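Local coordinates for histidine triad protein (PDB 5CS2) that probably hydrolyses diadenosine triphosphate to AMP and ADP, as a histidine triad enzyme, and binds the antimalarial natural product cyclomarin A, at residues A[92-104]-A[114-126]. Sequence-based numbering, arbitrary orientation.
Sequences LFNTTDFSIAIQD and HVHIHIIPRKIND
His116 and Gln103 face each other where the strands splay, and two waters replace direct backbone bonds: one links His116 O to Gln103 N, the other His116 N to Gln103 O. The first water also sits over the His116 ring, 3.3 Å above its plane. His116, the predicted nucleotidylated histidine, is oriented by its ND1, which donates almost straight to His114 O (2.7 Å). Ile117 lays CG2 beside Ile100 CG2 (3.8 Å), the two side chains lying side by side and pointing the same way, while its CG1 crosses Ile102 CG1; helix 72-93 packs on this face. His118 pairs with Ala101 through two backbone bonds, and its NE2 gives a weak, bent bond to Gln103 OE1 (3.0 Å), ring and amide planes 79° apart; its ND1 is hydrogen-bonded to His55 NE2. This is the antiparallel hairpin of the HIT fold that carries the His-Val-His-Ile-His motif, with strand 97-104 continuing the sheet into the second subunit. Ile119 CG2 meets Phe98 CD1, and Ile120 exchanges two backbone bonds with Ser99. Pro121 CB packs against Thr95 CG2 (3.9 Å). Arg122, curled back by chi2 and chi3 near -60°, brings NH1 to Ser99 OG (2.8 Å) in the guanidinium plane and grips Asp126 side-on through NE and NH2. Arg122 O accepts a hydrogen bond from Thr95 OG1 (2.7 Å), which itself accepts from Asp97 N in an ST turn. Extended Lys123 reaches Phe93 O with NZ (2.8 Å).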
loop_
_atom_site.group_PDB
_atom_site.type_symbol
_atom_site.label_atom_id
_atom_site.label_comp_id
_atom_site.label_asym_id
_atom_site.label_seq_id
_atom_site.Cartn_x
_atom_site.Cartn_y
_atom_site.Cartn_z
ATOM N N LEU A 92 -9.409 9.214 -15.258
ATOM C CA LEU A 92 -10.662 8.645 -15.784
ATOM C C LEU A 92 -11.931 8.956 -14.989
ATOM O O LEU A 92 -12.983 9.184 -15.594
ATOM C CB LEU A 92 -10.544 7.107 -15.956
ATOM C CG LEU A 92 -9.648 6.595 -17.064
ATOM C CD1 LEU A 92 -9.510 5.087 -16.959
ATOM C CD2 LEU A 92 -10.214 6.961 -18.464
ATOM N N PHE A 93 -11.861 8.910 -13.649
ATOM C CA PHE A 93 -13.004 9.124 -12.769
ATOM C C PHE A 93 -13.097 10.562 -12.243
ATOM O O PHE A 93 -14.005 10.869 -11.480
ATOM C CB PHE A 93 -13.008 8.072 -11.629
ATOM C CG PHE A 93 -13.515 6.743 -12.148
ATOM C CD1 PHE A 93 -12.681 5.897 -12.877
ATOM C CD2 PHE A 93 -14.851 6.387 -12.003
ATOM C CE1 PHE A 93 -13.178 4.716 -13.444
ATOM C CE2 PHE A 93 -15.342 5.201 -12.563
ATOM C CZ PHE A 93 -14.498 4.373 -13.275
ATOM N N ASN A 94 -12.212 11.444 -12.712
ATOM C CA ASN A 94 -12.115 12.869 -12.357
ATOM C C ASN A 94 -12.065 13.067 -10.830
ATOM O O ASN A 94 -12.982 13.622 -10.201
ATOM C CB ASN A 94 -13.208 13.699 -13.058
ATOM C CG ASN A 94 -13.142 13.567 -14.562
ATOM O OD1 ASN A 94 -12.079 13.710 -15.184
ATOM N ND2 ASN A 94 -14.257 13.201 -15.169
ATOM N N THR A 95 -11.007 12.508 -10.228
ATOM C CA THR A 95 -10.801 12.618 -8.789
ATOM C C THR A 95 -9.349 12.591 -8.453
ATOM O O THR A 95 -8.516 12.074 -9.206
ATOM C CB THR A 95 -11.618 11.591 -7.955
ATOM O OG1 THR A 95 -11.500 11.947 -6.565
ATOM C CG2 THR A 95 -11.150 10.134 -8.164
ATOM N N THR A 96 -9.040 13.166 -7.307
ATOM C CA THR A 96 -7.676 13.176 -6.836
ATOM C C THR A 96 -7.624 12.267 -5.589
ATOM O O THR A 96 -6.539 12.074 -5.058
ATOM C CB THR A 96 -7.285 14.619 -6.450
ATOM O OG1 THR A 96 -8.136 15.057 -5.388
ATOM C CG2 THR A 96 -7.381 15.596 -7.647
ATOM N N ASP A 97 -8.789 11.809 -5.081
ATOM C CA ASP A 97 -8.856 11.062 -3.819
ATOM C C ASP A 97 -9.168 9.588 -3.973
ATOM O O ASP A 97 -10.042 9.209 -4.756
ATOM C CB ASP A 97 -9.854 11.702 -2.854
ATOM C CG ASP A 97 -9.590 13.170 -2.526
ATOM O OD1 ASP A 97 -8.495 13.685 -2.899
ATOM O OD2 ASP A 97 -10.459 13.793 -1.877
ATOM N N PHE A 98 -8.439 8.748 -3.205
ATOM C CA PHE A 98 -8.581 7.295 -3.300
ATOM C C PHE A 98 -8.445 6.659 -1.940
ATOM O O PHE A 98 -7.688 7.156 -1.104
ATOM C CB PHE A 98 -7.450 6.693 -4.175
ATOM C CG PHE A 98 -7.359 7.277 -5.558
ATOM C CD1 PHE A 98 -8.120 6.753 -6.599
ATOM C CD2 PHE A 98 -6.607 8.415 -5.795
ATOM C CE1 PHE A 98 -8.106 7.348 -7.859
ATOM C CE2 PHE A 98 -6.593 9.013 -7.060
ATOM C CZ PHE A 98 -7.340 8.469 -8.077
ATOM N N SER A 99 -9.140 5.554 -1.746
ATOM C CA SER A 99 -8.956 4.672 -0.589
ATOM C C SER A 99 -8.106 3.534 -1.153
ATOM O O SER A 99 -8.448 2.935 -2.188
ATOM C CB SER A 99 -10.275 4.127 -0.050
ATOM O OG SER A 99 -11.064 5.143 0.535
ATOM N N ILE A 100 -6.938 3.314 -0.555
ATOM C CA ILE A 100 -6.032 2.277 -1.022
ATOM C C ILE A 100 -5.864 1.308 0.130
ATOM O O ILE A 100 -5.568 1.753 1.242
ATOM C CB ILE A 100 -4.687 2.851 -1.499
ATOM C CG1 ILE A 100 -4.880 4.009 -2.553
ATOM C CG2 ILE A 100 -3.767 1.732 -2.006
ATOM C CD1 ILE A 100 -3.625 4.842 -2.662
ATOM N N ALA A 101 -6.072 0.005 -0.096
ATOM C CA ALA A 101 -5.975 -0.908 1.059
ATOM C C ALA A 101 -5.660 -2.324 0.721
ATOM O O ALA A 101 -6.065 -2.813 -0.336
ATOM C CB ALA A 101 -7.249 -0.880 1.868
ATOM N N ILE A 102 -4.981 -3.011 1.683
ATOM C CA ILE A 102 -4.712 -4.454 1.628
ATOM C C ILE A 102 -5.370 -5.074 2.874
ATOM O O ILE A 102 -5.126 -4.593 3.983
ATOM C CB ILE A 102 -3.206 -4.804 1.577
ATOM C CG1 ILE A 102 -2.482 -4.111 0.392
ATOM C CG2 ILE A 102 -2.994 -6.341 1.538
ATOM C CD1 ILE A 102 -0.950 -4.418 0.344
ATOM N N GLN A 103 -6.262 -6.076 2.693
ATOM C CA GLN A 103 -6.836 -6.822 3.817
ATOM C C GLN A 103 -5.879 -8.005 3.914
ATOM O O GLN A 103 -6.046 -9.011 3.217
ATOM C CB GLN A 103 -8.280 -7.288 3.509
ATOM C CG GLN A 103 -9.224 -6.145 3.214
ATOM C CD GLN A 103 -10.487 -6.674 2.604
ATOM O OE1 GLN A 103 -10.497 -7.184 1.486
ATOM N NE2 GLN A 103 -11.556 -6.615 3.356
ATOM N N ASP A 104 -4.786 -7.830 4.673
ATOM C CA ASP A 104 -3.724 -8.819 4.761
ATOM C C ASP A 104 -4.018 -9.924 5.779
ATOM O O ASP A 104 -3.416 -9.959 6.848
ATOM C CB ASP A 104 -2.381 -8.124 5.023
ATOM C CG ASP A 104 -1.168 -9.019 5.011
ATOM O OD1 ASP A 104 -1.199 -10.063 4.308
ATOM O OD2 ASP A 104 -0.143 -8.627 5.609
ATOM N N HIS A 114 -5.161 -14.605 -1.489
ATOM C CA HIS A 114 -4.194 -14.191 -2.499
ATOM C C HIS A 114 -4.071 -12.671 -2.284
ATOM O O HIS A 114 -5.097 -11.998 -2.244
ATOM C CB HIS A 114 -4.787 -14.501 -3.901
ATOM C CG HIS A 114 -3.856 -14.313 -5.061
ATOM N ND1 HIS A 114 -4.066 -14.989 -6.260
ATOM C CD2 HIS A 114 -2.763 -13.520 -5.195
ATOM C CE1 HIS A 114 -3.072 -14.627 -7.059
ATOM N NE2 HIS A 114 -2.286 -13.710 -6.477
ATOM N N VAL A 115 -2.854 -12.195 -2.009
ATOM C CA VAL A 115 -2.534 -10.773 -1.740
ATOM C C VAL A 115 -3.155 -9.915 -2.814
ATOM O O VAL A 115 -2.892 -10.146 -3.991
ATOM C CB VAL A 115 -0.997 -10.488 -1.749
ATOM C CG1 VAL A 115 -0.722 -9.003 -1.447
ATOM C CG2 VAL A 115 -0.258 -11.366 -0.773
ATOM N N HIS A 116 -3.929 -8.916 -2.416
ATOM C CA HIS A 116 -4.458 -7.959 -3.414
ATOM C C HIS A 116 -4.620 -6.555 -2.837
ATOM O O HIS A 116 -4.907 -6.384 -1.648
ATOM C CB HIS A 116 -5.756 -8.459 -4.087
ATOM C CG HIS A 116 -6.873 -8.792 -3.153
ATOM N ND1 HIS A 116 -6.841 -9.943 -2.376
ATOM C CD2 HIS A 116 -8.035 -8.148 -2.931
ATOM C CE1 HIS A 116 -7.969 -9.946 -1.687
ATOM N NE2 HIS A 116 -8.732 -8.896 -1.993
ATOM N N ILE A 117 -4.471 -5.532 -3.700
ATOM C CA ILE A 117 -4.665 -4.155 -3.263
ATOM C C ILE A 117 -5.972 -3.658 -3.852
ATOM O O ILE A 117 -6.215 -3.852 -5.054
ATOM C CB ILE A 117 -3.515 -3.250 -3.791
ATOM C CG1 ILE A 117 -2.114 -3.692 -3.291
ATOM C CG2 ILE A 117 -3.804 -1.757 -3.457
ATOM C CD1 ILE A 117 -0.861 -2.921 -3.878
ATOM N N HIS A 118 -6.776 -3.011 -3.027
ATOM C CA HIS A 118 -8.022 -2.356 -3.412
ATOM C C HIS A 118 -7.688 -0.907 -3.705
ATOM O O HIS A 118 -7.001 -0.252 -2.901
ATOM C CB HIS A 118 -9.030 -2.340 -2.267
ATOM C CG HIS A 118 -9.524 -3.688 -1.902
ATOM N ND1 HIS A 118 -10.661 -4.212 -2.470
ATOM C CD2 HIS A 118 -8.999 -4.585 -1.037
ATOM C CE1 HIS A 118 -10.808 -5.407 -1.919
ATOM N NE2 HIS A 118 -9.829 -5.668 -1.051
ATOM N N ILE A 119 -8.194 -0.383 -4.830
ATOM C CA ILE A 119 -8.041 1.045 -5.146
ATOM C C ILE A 119 -9.456 1.495 -5.398
ATOM O O ILE A 119 -10.100 0.982 -6.323
ATOM C CB ILE A 119 -7.145 1.336 -6.349
ATOM C CG1 ILE A 119 -5.690 0.938 -6.086
ATOM C CG2 ILE A 119 -7.255 2.840 -6.762
ATOM C CD1 ILE A 119 -4.814 1.006 -7.346
ATOM N N ILE A 120 -9.939 2.426 -4.586
ATOM C CA ILE A 120 -11.327 2.905 -4.699
ATOM C C ILE A 120 -11.326 4.411 -4.874
ATOM O O ILE A 120 -11.035 5.157 -3.925
ATOM C CB ILE A 120 -12.250 2.471 -3.525
ATOM C CG1 ILE A 120 -12.149 0.958 -3.211
ATOM C CG2 ILE A 120 -13.717 2.892 -3.802
ATOM C CD1 ILE A 120 -12.438 0.564 -1.784
ATOM N N PRO A 121 -11.743 4.900 -6.049
ATOM C CA PRO A 121 -11.825 6.361 -6.246
ATOM C C PRO A 121 -12.852 6.924 -5.280
ATOM O O PRO A 121 -13.843 6.256 -4.984
ATOM C CB PRO A 121 -12.308 6.490 -7.699
ATOM C CG PRO A 121 -11.914 5.187 -8.346
ATOM C CD PRO A 121 -12.165 4.175 -7.264
ATOM N N ARG A 122 -12.586 8.116 -4.725
ATOM C CA ARG A 122 -13.487 8.721 -3.734
ATOM C C ARG A 122 -13.971 10.125 -4.137
ATOM O O ARG A 122 -13.200 10.906 -4.687
ATOM C CB ARG A 122 -12.786 8.807 -2.368
ATOM C CG ARG A 122 -12.345 7.465 -1.760
ATOM C CD ARG A 122 -13.462 6.455 -1.650
ATOM N NE ARG A 122 -14.568 6.932 -0.819
ATOM C CZ ARG A 122 -14.614 6.808 0.503
ATOM N NH1 ARG A 122 -13.625 6.204 1.155
ATOM N NH2 ARG A 122 -15.651 7.278 1.185
ATOM N N LYS A 123 -15.254 10.429 -3.840
ATOM C CA LYS A 123 -15.922 11.719 -4.107
ATOM C C LYS A 123 -16.771 12.159 -2.904
ATOM O O LYS A 123 -17.096 11.330 -2.051
ATOM C CB LYS A 123 -16.778 11.617 -5.383
ATOM C CG LYS A 123 -15.942 11.576 -6.655
ATOM C CD LYS A 123 -16.665 10.882 -7.804
ATOM C CE LYS A 123 -16.085 11.331 -9.125
ATOM N NZ LYS A 123 -16.512 10.472 -10.263
ATOM N N ILE A 124 -17.119 13.462 -2.814
ATOM C CA ILE A 124 -17.934 14.000 -1.701
ATOM C C ILE A 124 -19.242 13.218 -1.507
ATOM O O ILE A 124 -19.981 12.977 -2.470
ATOM C CB ILE A 124 -18.193 15.538 -1.815
ATOM C CG1 ILE A 124 -16.876 16.331 -1.930
ATOM C CG2 ILE A 124 -19.075 16.072 -0.648
ATOM C CD1 ILE A 124 -17.003 17.781 -2.489
ATOM N N ASN A 125 -19.492 12.794 -0.252
ATOM C CA ASN A 125 -20.676 12.062 0.204
ATOM C C ASN A 125 -20.999 10.802 -0.632
ATOM O O ASN A 125 -22.182 10.470 -0.808
ATOM C CB ASN A 125 -21.904 13.010 0.310
ATOM C CG ASN A 125 -21.810 14.074 1.389
ATOM O OD1 ASN A 125 -21.022 13.981 2.347
ATOM N ND2 ASN A 125 -22.655 15.093 1.282
ATOM N N ASP A 126 -19.949 10.093 -1.130
ATOM C CA ASP A 126 -20.123 8.858 -1.899
ATOM C C ASP A 126 -20.539 7.719 -0.980
ATOM O O ASP A 126 -21.486 7.010 -1.290
ATOM C CB ASP A 126 -18.842 8.488 -2.678
ATOM C CG ASP A 126 -17.538 8.347 -1.891
ATOM O OD1 ASP A 126 -17.585 8.335 -0.641
ATOM O OD2 ASP A 126 -16.469 8.286 -2.531
HETATM O O HOH W 1 -6.887 -7.082 0.110
HETATM O O HOH W 2 -5.136 -9.462 0.493
HETATM O O HOH W 3 -10.582 -10.048 0.169
#